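Side-chain contacts in uncharacterized protein (PDB 3KNY), which is of unknown function but folds as a two-domain protein of a gut bacterium and is probably made as a lipoprotein: residues E44-M49 with G93-A98; S51-N56 with E81-G86; Y57-K62 with K70-C75; C130-H135 with A191-T196. One frame throughout, in Å; residues are numbered along the deposited sequence.

Contacts 1, 2 and 3 gather at one end of the molecule, their centres about 7 Å (1 and 2), 9 Å (1 and 3) and 16 Å (2 and 3) apart, and nest along the chain, 3 inside 2 inside 1. Contact 1 sets helix 40-49 on strand 93-97, contact 2 joins the start of strand 53-55 to helix 66-84, and contact 3 tucks the loop between these two against that helix. Contact 4 comes later, across the molecule's centre from contacts 1 and 3 and about 19 Å from contact 1 between centres, though strand 93-97 touches strand 124-134. Its strand 188-201 shares the mixed sheet with 53-55 and 93-97, connecting the helical part to the all-beta part.

Contact 1 (E44-M49 with G93-A98); sequences ELWRTM and GFLNIA
Glu44 OE2 is gripped twice by Arg47 on the outer side of the helix: NE donates at 2.7 Å to OE2, with the acceptor nearly in the guanidinium plane, and a weaker bond comes from NH2. The NE donor approaches from well above the carboxylate plane. This salt bridge suits a solvent-facing turn, while the side chains of Trp46 and Met49 reach the strand. The contact between helix and strand is wholly apolar. Trp46 ends in its six-membered ring, whose edge meets Ile97: CH2 lies 4.0 Å from Ile97 CD1, the two side chains arriving from opposite directions. The flexible chain of Met49, a selenomethionine here, bends at chi2 (68°) and sets its CE 3.8 Å from Leu95 CD2, crossing that leucine at about a right angle. Leu95 holds CG anti to its backbone N (chi1 -175°), which carries CD2 out to Met49. Long side chains are needed because the axes of helix segment 44-49 and strand 93-97 come no nearer than 12.5 Å. Ile55, Ile72 and Ile76 pack around them, and Tyr57 meets Trp46 edge-to-face. Segment 44-49 runs roughly antiparallel to strand 93-97 (149°), a helix layered on a sheet face as in alpha/beta folds.

Contact 2 (S51-N56 with E81-G86); sequences SRYEIN and ERIEKG
Within the beta-alpha-beta unit formed by strand 53-55, helix 66-84 and strand 93-97, Ile83 near the C-terminal end of the helix is covered by Arg52, just ahead of the first strand. The two side chains slide past each other in opposite directions, and the aliphatic part of the arginine does much of the touching: its CG lies 3.6 Å from Ile83 CD1. A bend at chi2 (-74°) then folds the chain so that the guanidinium passes over the other branch, with Ile83 CG2 3.6 Å above its plane and toward the rim. Arginine suits this half-buried place, since its methylenes and flat face pack on the isoleucine while its N-H groups bond around the edge. NH1 donates to Ser51 O at 3.0 Å (N-H...O 154°), reaching it from above the carbonyl plane, and NE bonds to the carbonyl of Ile88. An alanine here would keep neither of these bonds and is likely to leave both carbonyls without this donor and one side of Ile83 uncovered. The remaining contacts of Ile83 are lighter: CG2 comes 4.0 Å from Ser51 OG, whose hydroxyl is engaged by Thr48 O, and CD1 stands 4.4 Å from CE1 at the edge of the Tyr53 ring. Gly86, with positive phi, ends the helix in a Schellman motif and returns its N to Ile83 O. Thr48 of helix 40-49 also touches Ile83, and Tyr53 packs on Leu95 of strand 93-97, so the contact lies where both helices meet the parallel strands.

Contact 3 (Y57-K62 with K70-C75); sequences YSFLKK and KEIYDC
Phe59 and Ile72 run past each other in opposite directions, and the end of the isoleucine meets the aromatic ring. Its CD1 lies 3.6 Å from Phe59 CE2 and 3.7 Å from Phe59 CD2, approaching the ring obliquely. Phe59 holds CG between its backbone N and carbonyl carbon (chi1 78°), a rotation that swings the ring out from the short 3-10 turn toward the helix. Leucine follows it in sequence and backs the ring: Leu60 CG stands 3.7 Å above one ring face, offset toward the rim. The same leucine extends toward the helix, its CD2 4.4 Å from Tyr73 OH, a light contact made possible by the length of the tyrosine. A branched isoleucine suits the buried helix face, because its slim CG1-CD1 arm reaches the CD2-CE2 bond of the ring while the residue stays wholly apolar. On the solvent side of the helix, Lys70 NZ meets Asp74 OD2 at 3.0 Å on the syn lone pair, one turn along; elsewhere on the helix Glu71 forms salt bridges with Lys149 and Arg68. Behind the contact, Ile97 of strand 93-97 touches both Phe59 and Ile72, and Ile217 of strand 204-217 also packs on Ile72. Such packing is that of a beta-alpha connection, in which the loop leaving strand 53-55 folds an aromatic residue under the helix that follows.

Contact 4 (C130-H135 with A191-T196); sequences CTLYTH and ASCSGT
Leu132 makes the direct contacts of this pair, its two methyl groups dividing the partners between them. Leu132 CD1 settles against Cys193, 3.8 Å from SG and 3.9 Å from CB, and also approaches Ser192 C at 4.1 Å. On the other branch, Leu132 CD2 lies 3.7 Å from Ala191 O, so the leucine spreads over the backbone of the opposing strand as well as its side chains. The fork at CG is what makes leucine fit here. Cysteine offers a compact, polarisable sulfur, which its chi1 of 74° holds between the backbone N and carbonyl carbon, and Ala191, also directed at this interface, is small enough for the backbone to come near. Ser192, between them, points away and hydrogen-bonds through OG to Thr213 OG1 of its own sheet. What presents Leu132 is a classic beta bulge: it and Tyr133 both face Ile141 of strand 140-149, and the near-helical backbone of Leu132 (psi -27°) lets these successive residues both turn toward strand 191-194. The strands belong to different sheets, the three-stranded antiparallel one and the mixed one, packed face to face in the manner of a beta sandwich, with the axes of segments 130-134 and 191-194 8.6 Å apart at closest approach and crossing at -26°. Farther out, Tyr133 reaches Val208 of strand 204-217, and its ring has the backbone N of His135 over one face. Ala191 packs on Ala143 and Met216. Along the outer edge of strand 124-134, Asn21 bonds to Thr131 O and Thr134 OG1, and Tyr24 OH to Thr131 N.

Contact 1 (E44-M49 with G93-A98)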
loop_
_atom_site.group_PDB
_atom_site.type_symbol
_atom_site.label_atom_id
_atom_site.label_comp_id
_atom_site.label_asym_id
_atom_site.label_seq_id
_atom_site.Cartn_x
_atom_site.Cartn_y
_atom_site.Cartn_z
ATOM N N GLU A 44 -8.362 4.436 17.611
ATOM C CA GLU A 44 -7.267 3.916 18.417
ATOM C C GLU A 44 -6.544 2.767 17.720
ATOM O O GLU A 44 -5.335 2.632 17.858
ATOM C CB GLU A 44 -7.760 3.466 19.795
ATOM C CG GLU A 44 -6.836 3.896 20.918
ATOM C CD GLU A 44 -6.651 5.398 20.939
ATOM O OE1 GLU A 44 -7.646 6.109 20.694
ATOM O OE2 GLU A 44 -5.514 5.864 21.171
ATOM N N LEU A 45 -7.276 1.940 16.980
ATOM C CA LEU A 45 -6.652 0.857 16.249
ATOM C C LEU A 45 -5.772 1.462 15.121
ATOM O O LEU A 45 -4.585 1.140 14.971
ATOM C CB LEU A 45 -7.716 -0.113 15.721
ATOM C CG LEU A 45 -8.479 -0.915 16.782
ATOM C CD1 LEU A 45 -9.551 -1.761 16.144
ATOM C CD2 LEU A 45 -7.549 -1.778 17.626
ATOM N N TRP A 46 -6.337 2.389 14.369
ATOM C CA TRP A 46 -5.544 3.105 13.386
ATOM C C TRP A 46 -4.280 3.737 13.984
ATOM O O TRP A 46 -3.204 3.640 13.395
ATOM C CB TRP A 46 -6.393 4.144 12.672
ATOM C CG TRP A 46 -7.432 3.494 11.812
ATOM C CD1 TRP A 46 -8.782 3.597 11.941
ATOM C CD2 TRP A 46 -7.201 2.588 10.732
ATOM N NE1 TRP A 46 -9.409 2.829 10.994
ATOM C CE2 TRP A 46 -8.464 2.198 10.237
ATOM C CE3 TRP A 46 -6.048 2.068 10.130
ATOM C CZ2 TRP A 46 -8.613 1.322 9.154
ATOM C CZ3 TRP A 46 -6.195 1.191 9.058
ATOM C CH2 TRP A 46 -7.466 0.830 8.578
ATOM N N ARG A 47 -4.387 4.373 15.146
ATOM C CA ARG A 47 -3.182 4.896 15.786
ATOM C C ARG A 47 -2.136 3.783 15.951
ATOM O O ARG A 47 -0.969 3.996 15.630
ATOM C CB ARG A 47 -3.467 5.543 17.151
ATOM C CG ARG A 47 -2.196 6.163 17.791
ATOM C CD ARG A 47 -2.302 6.342 19.293
ATOM N NE ARG A 47 -3.560 6.979 19.633
ATOM C CZ ARG A 47 -3.834 8.263 19.424
ATOM N NH1 ARG A 47 -2.927 9.075 18.876
ATOM N NH2 ARG A 47 -5.029 8.738 19.764
ATOM N N THR A 48 -2.548 2.620 16.463
ATOM C CA THR A 48 -1.626 1.476 16.634
ATOM C C THR A 48 -1.015 1.048 15.287
ATOM O O THR A 48 0.183 0.792 15.151
ATOM C CB THR A 48 -2.353 0.248 17.241
ATOM O OG1 THR A 48 -2.722 0.530 18.590
ATOM C CG2 THR A 48 -1.462 -1.025 17.188
HETATM N N MSE A 49 -1.899 0.995 14.305
HETATM C CA MSE A 49 -1.610 0.548 12.965
HETATM C C MSE A 49 -0.627 1.519 12.311
HETATM O O MSE A 49 0.298 1.099 11.622
HETATM C CB MSE A 49 -2.946 0.495 12.209
HETATM C CG MSE A 49 -3.041 -0.562 11.190
HETATM SE SE MSE A 49 -3.094 -2.409 11.820
HETATM C CE MSE A 49 -2.916 -2.976 9.960
ATOM N N GLY A 93 5.498 -1.385 5.702
ATOM C CA GLY A 93 5.410 -0.785 4.383
ATOM C C GLY A 93 4.138 0.036 4.264
ATOM O O GLY A 93 3.586 0.480 5.262
ATOM N N PHE A 94 3.659 0.213 3.044
ATOM C CA PHE A 94 2.412 0.920 2.799
ATOM C C PHE A 94 1.198 0.016 3.021
ATOM O O PHE A 94 1.357 -1.210 3.069
ATOM C CB PHE A 94 2.414 1.452 1.391
ATOM C CG PHE A 94 3.582 2.335 1.097
ATOM C CD1 PHE A 94 3.680 3.582 1.685
ATOM C CD2 PHE A 94 4.599 1.914 0.241
ATOM C CE1 PHE A 94 4.753 4.417 1.426
ATOM C CE2 PHE A 94 5.691 2.752 -0.039
ATOM C CZ PHE A 94 5.763 4.012 0.561
ATOM N N LEU A 95 0.014 0.629 3.211
ATOM C CA LEU A 95 -1.258 -0.093 3.366
ATOM C C LEU A 95 -2.395 0.620 2.624
ATOM O O LEU A 95 -2.531 1.827 2.741
ATOM C CB LEU A 95 -1.621 -0.235 4.842
ATOM C CG LEU A 95 -2.857 -1.071 5.203
ATOM C CD1 LEU A 95 -2.621 -2.515 4.821
ATOM C CD2 LEU A 95 -3.208 -0.942 6.710
ATOM N N ASN A 96 -3.161 -0.130 1.829
ATOM C CA ASN A 96 -4.391 0.331 1.163
ATOM C C ASN A 96 -5.500 -0.552 1.622
ATOM O O ASN A 96 -5.278 -1.724 1.934
ATOM C CB ASN A 96 -4.396 0.091 -0.335
ATOM C CG ASN A 96 -3.480 0.980 -1.061
ATOM O OD1 ASN A 96 -3.168 2.078 -0.625
ATOM N ND2 ASN A 96 -3.030 0.521 -2.195
ATOM N N ILE A 97 -6.707 0.000 1.605
ATOM C CA ILE A 97 -7.900 -0.726 1.948
ATOM C C ILE A 97 -8.700 -0.767 0.657
ATOM O O ILE A 97 -9.092 0.284 0.131
ATOM C CB ILE A 97 -8.660 -0.003 3.049
ATOM C CG1 ILE A 97 -7.677 0.534 4.117
ATOM C CG2 ILE A 97 -9.742 -0.922 3.631
ATOM C CD1 ILE A 97 -6.921 -0.498 4.843
ATOM N N ALA A 98 -8.894 -1.970 0.119
ATOM C CA ALA A 98 -9.603 -2.125 -1.147
ATOM C C ALA A 98 -11.054 -1.714 -0.963
ATOM O O ALA A 98 -11.593 -1.750 0.155
ATOM C CB ALA A 98 -9.528 -3.544 -1.631
#

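Contact 2 (S51-N56 with E81-G86)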
loop_
_atom_site.group_PDB
_atom_site.type_symbol
_atom_site.label_atom_id
_atom_site.label_comp_id
_atom_site.label_asym_id
_atom_site.label_seq_id
_atom_site.Cartn_x
_atom_site.Cartn_y
_atom_site.Cartn_z
ATOM N N SER A 51 1.714 3.020 13.563
ATOM C CA SER A 51 3.054 2.893 14.126
ATOM C C SER A 51 3.896 1.906 13.323
ATOM O O SER A 51 5.088 1.774 13.576
ATOM C CB SER A 51 2.979 2.404 15.560
ATOM O OG SER A 51 2.672 1.026 15.603
ATOM N N ARG A 52 3.262 1.177 12.402
ATOM C CA ARG A 52 3.963 0.164 11.580
ATOM C C ARG A 52 3.711 0.281 10.091
ATOM O O ARG A 52 4.492 -0.261 9.310
ATOM C CB ARG A 52 3.541 -1.247 11.987
ATOM C CG ARG A 52 3.845 -1.591 13.410
ATOM C CD ARG A 52 5.318 -1.828 13.604
ATOM N NE ARG A 52 5.545 -2.265 14.966
ATOM C CZ ARG A 52 5.622 -1.448 16.006
ATOM N NH1 ARG A 52 5.531 -0.132 15.833
ATOM N NH2 ARG A 52 5.800 -1.958 17.225
ATOM N N TYR A 53 2.626 0.948 9.704
ATOM C CA TYR A 53 2.219 1.039 8.305
ATOM C C TYR A 53 1.992 2.493 7.934
ATOM O O TYR A 53 1.526 3.290 8.761
ATOM C CB TYR A 53 0.902 0.293 8.065
ATOM C CG TYR A 53 0.940 -1.186 8.302
ATOM C CD1 TYR A 53 0.726 -1.722 9.575
ATOM C CD2 TYR A 53 1.169 -2.070 7.238
ATOM C CE1 TYR A 53 0.755 -3.110 9.785
ATOM C CE2 TYR A 53 1.206 -3.449 7.436
ATOM C CZ TYR A 53 0.998 -3.965 8.701
ATOM O OH TYR A 53 1.035 -5.325 8.869
ATOM N N GLU A 54 2.311 2.837 6.697
ATOM C CA GLU A 54 2.007 4.147 6.195
ATOM C C GLU A 54 0.761 3.940 5.382
ATOM O O GLU A 54 0.799 3.270 4.357
ATOM C CB GLU A 54 3.174 4.717 5.414
ATOM C CG GLU A 54 4.309 5.116 6.370
ATOM C CD GLU A 54 5.609 5.470 5.677
ATOM O OE1 GLU A 54 5.953 4.802 4.656
ATOM O OE2 GLU A 54 6.291 6.399 6.182
ATOM N N ILE A 55 -0.341 4.514 5.870
ATOM C CA ILE A 55 -1.695 4.130 5.478
ATOM C C ILE A 55 -2.378 5.131 4.536
ATOM O O ILE A 55 -2.318 6.336 4.721
ATOM C CB ILE A 55 -2.568 3.940 6.754
ATOM C CG1 ILE A 55 -1.896 2.955 7.723
ATOM C CG2 ILE A 55 -3.953 3.450 6.402
ATOM C CD1 ILE A 55 -2.602 2.760 9.093
ATOM N N ASN A 56 -3.024 4.609 3.511
ATOM C CA ASN A 56 -3.854 5.416 2.635
ATOM C C ASN A 56 -5.290 5.255 3.115
ATOM O O ASN A 56 -5.828 4.155 3.087
ATOM C CB ASN A 56 -3.724 4.979 1.176
ATOM C CG ASN A 56 -4.657 5.739 0.266
ATOM O OD1 ASN A 56 -5.722 6.154 0.688
ATOM N ND2 ASN A 56 -4.269 5.923 -0.984
ATOM N N GLU A 81 -3.274 -6.641 17.459
ATOM C CA GLU A 81 -2.930 -7.621 18.463
ATOM C C GLU A 81 -1.504 -8.120 18.295
ATOM O O GLU A 81 -0.792 -8.311 19.283
ATOM C CB GLU A 81 -3.907 -8.792 18.428
ATOM C CG GLU A 81 -3.571 -9.897 19.437
ATOM C CD GLU A 81 -4.799 -10.550 20.026
ATOM O OE1 GLU A 81 -5.927 -10.210 19.590
ATOM O OE2 GLU A 81 -4.635 -11.391 20.945
ATOM N N ARG A 82 -1.085 -8.323 17.050
ATOM C CA ARG A 82 0.278 -8.770 16.783
ATOM C C ARG A 82 1.291 -7.671 17.009
ATOM O O ARG A 82 2.400 -7.944 17.460
ATOM C CB ARG A 82 0.386 -9.303 15.368
ATOM C CG ARG A 82 -0.469 -10.517 15.200
ATOM C CD ARG A 82 -1.001 -10.673 13.810
ATOM N NE ARG A 82 -1.722 -11.933 13.759
ATOM C CZ ARG A 82 -1.138 -13.123 13.647
ATOM N NH1 ARG A 82 0.182 -13.232 13.542
ATOM N NH2 ARG A 82 -1.880 -14.214 13.630
ATOM N N ILE A 83 0.910 -6.434 16.699
ATOM C CA ILE A 83 1.773 -5.284 16.970
ATOM C C ILE A 83 1.927 -5.210 18.471
ATOM O O ILE A 83 3.038 -5.152 18.957
ATOM C CB ILE A 83 1.219 -3.943 16.406
ATOM C CG1 ILE A 83 1.121 -4.018 14.872
ATOM C CG2 ILE A 83 2.117 -2.790 16.815
ATOM C CD1 ILE A 83 0.571 -2.760 14.177
ATOM N N GLU A 84 0.815 -5.264 19.201
ATOM C CA GLU A 84 0.850 -5.212 20.678
ATOM C C GLU A 84 1.613 -6.389 21.294
ATOM O O GLU A 84 2.353 -6.205 22.259
ATOM C CB GLU A 84 -0.564 -5.129 21.275
ATOM C CG GLU A 84 -1.175 -3.740 21.218
ATOM C CD GLU A 84 -2.686 -3.725 21.460
ATOM O OE1 GLU A 84 -3.199 -4.619 22.177
ATOM O OE2 GLU A 84 -3.363 -2.804 20.931
ATOM N N LYS A 85 1.459 -7.583 20.719
ATOM C CA LYS A 85 2.145 -8.789 21.226
ATOM C C LYS A 85 3.646 -8.842 20.947
ATOM O O LYS A 85 4.281 -9.827 21.291
ATOM C CB LYS A 85 1.461 -10.069 20.698
ATOM C CG LYS A 85 0.204 -10.382 21.488
ATOM C CD LYS A 85 -0.602 -11.555 20.970
ATOM C CE LYS A 85 -1.768 -11.807 21.935
ATOM N NZ LYS A 85 -2.704 -12.851 21.446
ATOM N N GLY A 86 4.210 -7.797 20.340
ATOM C CA GLY A 86 5.642 -7.744 20.023
ATOM C C GLY A 86 6.011 -8.435 18.715
ATOM O O GLY A 86 7.181 -8.492 18.335
#

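Contact 3 (Y57-K62 with K70-C75)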
loop_
_atom_site.group_PDB
_atom_site.type_symbol
_atom_site.label_atom_id
_atom_site.label_comp_id
_atom_site.label_asym_id
_atom_site.label_seq_id
_atom_site.Cartn_x
_atom_site.Cartn_y
_atom_site.Cartn_z
ATOM N N TYR A 57 -5.900 6.368 3.534
ATOM C CA TYR A 57 -7.263 6.380 4.092
ATOM C C TYR A 57 -8.352 6.642 3.043
ATOM O O TYR A 57 -9.514 6.780 3.400
ATOM C CB TYR A 57 -7.355 7.383 5.263
ATOM C CG TYR A 57 -6.559 6.949 6.492
ATOM C CD1 TYR A 57 -7.070 6.002 7.390
ATOM C CD2 TYR A 57 -5.288 7.469 6.746
ATOM C CE1 TYR A 57 -6.329 5.581 8.527
ATOM C CE2 TYR A 57 -4.536 7.048 7.870
ATOM C CZ TYR A 57 -5.069 6.109 8.756
ATOM O OH TYR A 57 -4.320 5.707 9.849
ATOM N N SER A 58 -7.997 6.654 1.756
ATOM C CA SER A 58 -8.957 6.943 0.675
ATOM C C SER A 58 -10.277 6.170 0.783
ATOM O O SER A 58 -11.303 6.636 0.304
ATOM C CB SER A 58 -8.356 6.638 -0.703
ATOM O OG SER A 58 -8.394 5.229 -0.956
ATOM N N PHE A 59 -10.251 4.991 1.383
ATOM C CA PHE A 59 -11.456 4.181 1.482
ATOM C C PHE A 59 -12.560 4.726 2.380
ATOM O O PHE A 59 -13.710 4.297 2.279
ATOM C CB PHE A 59 -11.100 2.798 1.976
ATOM C CG PHE A 59 -10.856 2.723 3.451
ATOM C CD1 PHE A 59 -9.655 3.172 3.999
ATOM C CD2 PHE A 59 -11.821 2.169 4.294
ATOM C CE1 PHE A 59 -9.419 3.079 5.364
ATOM C CE2 PHE A 59 -11.591 2.070 5.654
ATOM C CZ PHE A 59 -10.382 2.524 6.192
ATOM N N LEU A 60 -12.216 5.629 3.293
ATOM C CA LEU A 60 -13.220 6.258 4.160
ATOM C C LEU A 60 -13.962 7.344 3.399
ATOM O O LEU A 60 -14.921 7.904 3.911
ATOM C CB LEU A 60 -12.582 6.834 5.435
ATOM C CG LEU A 60 -12.079 5.815 6.470
ATOM C CD1 LEU A 60 -11.227 6.493 7.523
ATOM C CD2 LEU A 60 -13.230 5.072 7.118
ATOM N N LYS A 61 -13.541 7.634 2.172
ATOM C CA LYS A 61 -14.227 8.617 1.363
ATOM C C LYS A 61 -15.335 7.959 0.532
ATOM O O LYS A 61 -15.602 8.367 -0.593
ATOM C CB LYS A 61 -13.229 9.366 0.474
ATOM C CG LYS A 61 -12.079 10.023 1.248
ATOM C CD LYS A 61 -11.711 11.417 0.689
ATOM C CE LYS A 61 -10.204 11.716 0.799
ATOM N NZ LYS A 61 -9.334 10.796 -0.049
ATOM N N LYS A 62 -16.011 6.967 1.100
ATOM C CA LYS A 62 -16.993 6.191 0.356
ATOM C C LYS A 62 -17.822 5.368 1.325
ATOM O O LYS A 62 -17.331 4.939 2.365
ATOM C CB LYS A 62 -16.273 5.262 -0.626
ATOM C CG LYS A 62 -17.078 4.838 -1.851
ATOM C CD LYS A 62 -16.183 4.102 -2.870
ATOM C CE LYS A 62 -15.282 5.069 -3.656
ATOM N NZ LYS A 62 -14.165 4.377 -4.363
ATOM N N LYS A 70 -16.920 -4.778 9.209
ATOM C CA LYS A 70 -16.523 -5.897 10.052
ATOM C C LYS A 70 -15.225 -6.466 9.505
ATOM O O LYS A 70 -14.260 -6.645 10.247
ATOM C CB LYS A 70 -17.590 -6.986 10.100
ATOM C CG LYS A 70 -17.322 -8.008 11.194
ATOM C CD LYS A 70 -18.418 -9.060 11.293
ATOM C CE LYS A 70 -18.447 -9.705 12.675
ATOM N NZ LYS A 70 -17.074 -10.030 13.154
ATOM N N GLU A 71 -15.198 -6.723 8.198
ATOM C CA GLU A 71 -13.992 -7.223 7.541
ATOM C C GLU A 71 -12.775 -6.334 7.872
ATOM O O GLU A 71 -11.788 -6.804 8.472
ATOM C CB GLU A 71 -14.201 -7.336 6.017
ATOM C CG GLU A 71 -14.957 -8.599 5.585
ATOM C CD GLU A 71 -15.394 -8.588 4.124
ATOM O OE1 GLU A 71 -14.906 -7.746 3.342
ATOM O OE2 GLU A 71 -16.239 -9.436 3.759
ATOM N N ILE A 72 -12.872 -5.052 7.512
ATOM C CA ILE A 72 -11.776 -4.119 7.713
ATOM C C ILE A 72 -11.321 -4.103 9.174
ATOM O O ILE A 72 -10.128 -4.201 9.461
ATOM C CB ILE A 72 -12.114 -2.686 7.236
ATOM C CG1 ILE A 72 -12.464 -2.678 5.744
ATOM C CG2 ILE A 72 -10.931 -1.760 7.474
ATOM C CD1 ILE A 72 -12.658 -1.302 5.162
ATOM N N TYR A 73 -12.257 -4.022 10.106
ATOM C CA TYR A 73 -11.868 -3.865 11.502
ATOM C C TYR A 73 -11.454 -5.197 12.132
ATOM O O TYR A 73 -10.525 -5.234 12.932
ATOM C CB TYR A 73 -12.930 -3.047 12.289
ATOM C CG TYR A 73 -12.937 -1.557 11.852
ATOM C CD1 TYR A 73 -11.858 -0.710 12.161
ATOM C CD2 TYR A 73 -14.000 -1.004 11.103
ATOM C CE1 TYR A 73 -11.840 0.632 11.747
ATOM C CE2 TYR A 73 -13.985 0.350 10.690
ATOM C CZ TYR A 73 -12.900 1.152 11.018
ATOM O OH TYR A 73 -12.879 2.475 10.633
ATOM N N ASP A 74 -12.092 -6.294 11.732
ATOM C CA ASP A 74 -11.648 -7.620 12.176
ATOM C C ASP A 74 -10.179 -7.804 11.826
ATOM O O ASP A 74 -9.391 -8.330 12.608
ATOM C CB ASP A 74 -12.448 -8.737 11.496
ATOM C CG ASP A 74 -13.756 -9.053 12.209
ATOM O OD1 ASP A 74 -14.045 -8.434 13.252
ATOM O OD2 ASP A 74 -14.491 -9.939 11.724
ATOM N N CYS A 75 -9.828 -7.342 10.635
ATOM C CA CYS A 75 -8.488 -7.452 10.119
ATOM C C CYS A 75 -7.479 -6.617 10.909
ATOM O O CYS A 75 -6.471 -7.134 11.403
ATOM C CB CYS A 75 -8.520 -7.022 8.660
ATOM S SG CYS A 75 -6.920 -7.021 7.922
#

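Contact 4 (C130-H135 with A191-T196)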
loop_
_atom_site.group_PDB
_atom_site.type_symbol
_atom_site.label_atom_id
_atom_site.label_comp_id
_atom_site.label_asym_id
_atom_site.label_seq_id
_atom_site.Cartn_x
_atom_site.Cartn_y
_atom_site.Cartn_z
ATOM N N CYS A 130 -1.829 -0.325 -5.825
ATOM C CA CYS A 130 -0.934 0.087 -4.783
ATOM C C CYS A 130 0.258 0.868 -5.330
ATOM O O CYS A 130 0.923 0.400 -6.235
ATOM C CB CYS A 130 -0.448 -1.218 -4.223
ATOM S SG CYS A 130 0.375 -0.895 -2.915
ATOM N N THR A 131 0.543 2.054 -4.818
ATOM C CA THR A 131 1.664 2.806 -5.363
ATOM C C THR A 131 2.841 2.512 -4.497
ATOM O O THR A 131 2.856 2.903 -3.340
ATOM C CB THR A 131 1.403 4.292 -5.409
ATOM O OG1 THR A 131 0.329 4.517 -6.317
ATOM C CG2 THR A 131 2.635 5.040 -5.893
ATOM N N LEU A 132 3.825 1.821 -5.059
ATOM C CA LEU A 132 4.971 1.369 -4.288
ATOM C C LEU A 132 6.006 2.452 -4.152
ATOM O O LEU A 132 6.748 2.450 -3.177
ATOM C CB LEU A 132 5.613 0.141 -4.908
ATOM C CG LEU A 132 4.807 -1.148 -4.825
ATOM C CD1 LEU A 132 5.584 -2.257 -5.538
ATOM C CD2 LEU A 132 4.515 -1.499 -3.357
ATOM N N TYR A 133 6.061 3.368 -5.116
ATOM C CA TYR A 133 7.111 4.375 -5.121
ATOM C C TYR A 133 6.765 5.508 -6.053
ATOM O O TYR A 133 6.125 5.290 -7.074
ATOM C CB TYR A 133 8.453 3.747 -5.510
ATOM C CG TYR A 133 9.538 4.748 -5.816
ATOM C CD1 TYR A 133 10.204 5.394 -4.811
ATOM C CD2 TYR A 133 9.878 5.062 -7.126
ATOM C CE1 TYR A 133 11.197 6.325 -5.087
ATOM C CE2 TYR A 133 10.866 5.984 -7.412
ATOM C CZ TYR A 133 11.518 6.614 -6.383
ATOM O OH TYR A 133 12.486 7.537 -6.647
ATOM N N THR A 134 7.166 6.726 -5.676
ATOM C CA THR A 134 6.952 7.919 -6.521
ATOM C C THR A 134 8.168 8.788 -6.459
ATOM O O THR A 134 8.539 9.234 -5.401
ATOM C CB THR A 134 5.757 8.770 -6.071
ATOM O OG1 THR A 134 4.580 7.952 -6.038
ATOM C CG2 THR A 134 5.555 9.876 -7.035
ATOM N N HIS A 135 8.815 9.007 -7.591
ATOM C CA HIS A 135 10.004 9.838 -7.600
ATOM C C HIS A 135 9.547 11.294 -7.479
ATOM O O HIS A 135 8.448 11.653 -7.937
ATOM C CB HIS A 135 10.827 9.619 -8.876
ATOM C CG HIS A 135 12.192 10.230 -8.819
ATOM N ND1 HIS A 135 12.410 11.581 -8.992
ATOM C CD2 HIS A 135 13.409 9.677 -8.613
ATOM C CE1 HIS A 135 13.698 11.838 -8.872
ATOM N NE2 HIS A 135 14.330 10.699 -8.641
ATOM N N ALA A 191 2.511 -6.942 -1.922
ATOM C CA ALA A 191 3.076 -6.783 -3.263
ATOM C C ALA A 191 4.424 -6.083 -3.073
ATOM O O ALA A 191 4.510 -5.082 -2.344
ATOM C CB ALA A 191 2.137 -5.940 -4.174
ATOM N N SER A 192 5.477 -6.609 -3.698
ATOM C CA SER A 192 6.805 -6.043 -3.528
ATOM C C SER A 192 7.477 -5.871 -4.841
ATOM O O SER A 192 7.152 -6.558 -5.801
ATOM C CB SER A 192 7.689 -6.955 -2.682
ATOM O OG SER A 192 7.256 -6.946 -1.339
ATOM N N CYS A 193 8.453 -4.974 -4.873
ATOM C CA CYS A 193 9.298 -4.896 -6.015
ATOM C C CYS A 193 10.735 -4.760 -5.571
ATOM O O CYS A 193 11.020 -4.325 -4.446
ATOM C CB CYS A 193 8.884 -3.753 -6.896
ATOM S SG CYS A 193 9.340 -2.164 -6.241
ATOM N N SER A 194 11.618 -5.201 -6.453
ATOM C CA SER A 194 13.028 -5.077 -6.270
ATOM C C SER A 194 13.656 -5.022 -7.660
ATOM O O SER A 194 13.723 -6.023 -8.340
ATOM C CB SER A 194 13.549 -6.271 -5.494
ATOM O OG SER A 194 14.946 -6.136 -5.301
ATOM N N GLY A 195 14.073 -3.842 -8.076
ATOM C CA GLY A 195 14.496 -3.607 -9.449
ATOM C C GLY A 195 14.999 -2.180 -9.683
ATOM O O GLY A 195 15.304 -1.451 -8.733
ATOM N N THR A 196 15.096 -1.788 -10.947
ATOM C CA THR A 196 15.635 -0.507 -11.322
ATOM C C THR A 196 14.618 0.247 -12.132
ATOM O O THR A 196 14.084 -0.267 -13.113
ATOM C CB THR A 196 16.955 -0.661 -12.097
ATOM O OG1 THR A 196 17.905 -1.261 -11.224
ATOM C CG2 THR A 196 17.551 0.706 -12.490
#